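Local coordinates for replication protein B (Plasmid RSF1010, PDB 3H20) that acts as a primase in plasmid replication, probably joining nucleotides into primers on single-stranded DNA with release of diphosphate, at residues Tyr224-Met228 and Cys242-Ala246. Residues are numbered along the deposited sequence; the frame is centred on the assembly and turned at random.
Sequences YRSEM and CDFIA
Tyr224 reaches from helix 220-234 to Asp243 on helix 239-252, a compact example of a buried polar bond sealed in by small apolar contacts. Its OH donates to Asp243 OD1 at 2.6 Å, arriving on the syn side but 32° out of the carboxylate plane, while OD1 lies near the plane of the phenol ring, at its edge. Next to this bond Ala246 points its CB at Tyr224 CD1 (3.9 Å), Met228 SD (3.9 Å) and Glu227 CB. Met228 completes the seam: bent at its second and third torsions, it sets CG over one face of the Tyr224 ring, toward its rim, and brings CE to Cys242 CB (3.7 Å) and close to Asp243 OD1.

The phenol is carried across by CG standing anti to the backbone N (chi1 169°), and Ala263 and Ala267 of helix 257-267 pack on it from a third helix. Asp243 OD2 bonds to Ser268, just after that helix, and to Tyr282 on helix 279-291, so one carboxylate links helices 220-234, 239-252 and 279-291 and that loop; at the more open margin, Glu227 forms a salt bridge with Arg253. A phenylalanine in place of Tyr224 would probably leave OD1 without this donor in buried surroundings. Hydroxyls meeting both carboxylate oxygens would probably favour the ionised form of this buried side chain.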
# COMPACT_ATOMS: atom_id res chain seq x y z
N TYR A 224 -21.74 8.14 -24.63
CA TYR A 224 -22.60 7.84 -25.77
C TYR A 224 -21.82 7.19 -26.91
O TYR A 224 -22.22 6.14 -27.43
CB TYR A 224 -23.32 9.11 -26.23
CG TYR A 224 -24.04 8.97 -27.56
CD1 TYR A 224 -25.32 8.40 -27.64
CD2 TYR A 224 -23.45 9.43 -28.73
CE1 TYR A 224 -25.97 8.28 -28.86
CE2 TYR A 224 -24.09 9.31 -29.95
CZ TYR A 224 -25.35 8.73 -30.01
OH TYR A 224 -25.97 8.62 -31.23
N ARG A 225 -20.70 7.80 -27.29
CA ARG A 225 -19.85 7.30 -28.38
C ARG A 225 -19.31 5.89 -28.09
O ARG A 225 -19.23 5.06 -29.00
CB ARG A 225 -18.71 8.27 -28.66
CG ARG A 225 -19.17 9.63 -29.17
CD ARG A 225 -18.12 10.71 -28.94
NE ARG A 225 -17.04 10.65 -29.93
CZ ARG A 225 -17.03 11.33 -31.08
NH1 ARG A 225 -18.04 12.12 -31.41
NH2 ARG A 225 -16.00 11.20 -31.90
N SER A 226 -18.96 5.64 -26.83
CA SER A 226 -18.47 4.33 -26.39
C SER A 226 -19.52 3.23 -26.63
O SER A 226 -19.21 2.19 -27.21
CB SER A 226 -18.07 4.38 -24.92
OG SER A 226 -17.21 3.30 -24.59
N GLU A 227 -20.75 3.48 -26.18
CA GLU A 227 -21.85 2.53 -26.38
C GLU A 227 -22.14 2.32 -27.87
O GLU A 227 -22.31 1.18 -28.32
CB GLU A 227 -23.13 3.00 -25.66
CG GLU A 227 -23.02 3.11 -24.13
CD GLU A 227 -22.66 1.79 -23.44
OE1 GLU A 227 -23.15 0.72 -23.87
OE2 GLU A 227 -21.88 1.82 -22.46
N MET A 228 -22.19 3.41 -28.64
CA MET A 228 -22.50 3.35 -30.07
C MET A 228 -21.50 2.51 -30.87
O MET A 228 -21.91 1.73 -31.74
CB MET A 228 -22.60 4.76 -30.67
CG MET A 228 -23.81 5.56 -30.21
SD MET A 228 -25.39 4.88 -30.75
CE MET A 228 -25.37 5.38 -32.48
N CYS A 242 -29.97 1.88 -32.29
CA CYS A 242 -28.68 2.12 -31.64
C CYS A 242 -28.78 3.31 -30.68
O CYS A 242 -28.37 3.20 -29.52
CB CYS A 242 -27.58 2.39 -32.67
SG CYS A 242 -27.06 0.96 -33.66
N ASP A 243 -29.33 4.42 -31.17
CA ASP A 243 -29.57 5.60 -30.33
C ASP A 243 -30.41 5.24 -29.10
O ASP A 243 -30.08 5.63 -27.98
CB ASP A 243 -30.31 6.70 -31.11
CG ASP A 243 -29.38 7.58 -31.94
OD1 ASP A 243 -28.14 7.44 -31.89
OD2 ASP A 243 -29.92 8.44 -32.67
N PHE A 244 -31.50 4.51 -29.33
CA PHE A 244 -32.42 4.14 -28.26
C PHE A 244 -31.70 3.35 -27.15
O PHE A 244 -31.87 3.64 -25.97
CB PHE A 244 -33.59 3.33 -28.82
CG PHE A 244 -34.58 2.90 -27.78
CD1 PHE A 244 -35.65 3.72 -27.43
CD2 PHE A 244 -34.45 1.67 -27.14
CE1 PHE A 244 -36.57 3.32 -26.46
CE2 PHE A 244 -35.36 1.27 -26.17
CZ PHE A 244 -36.42 2.10 -25.83
N ILE A 245 -30.92 2.35 -27.55
CA ILE A 245 -30.20 1.52 -26.58
C ILE A 245 -29.11 2.30 -25.83
O ILE A 245 -28.95 2.14 -24.62
CB ILE A 245 -29.62 0.22 -27.22
CG1 ILE A 245 -30.75 -0.64 -27.80
CG2 ILE A 245 -28.81 -0.57 -26.20
CD1 ILE A 245 -30.29 -1.88 -28.56
N ALA A 246 -28.37 3.14 -26.55
CA ALA A 246 -27.37 4.00 -25.92
C ALA A 246 -28.03 4.98 -24.93
O ALA A 246 -27.57 5.12 -23.79
CB ALA A 246 -26.55 4.76 -26.99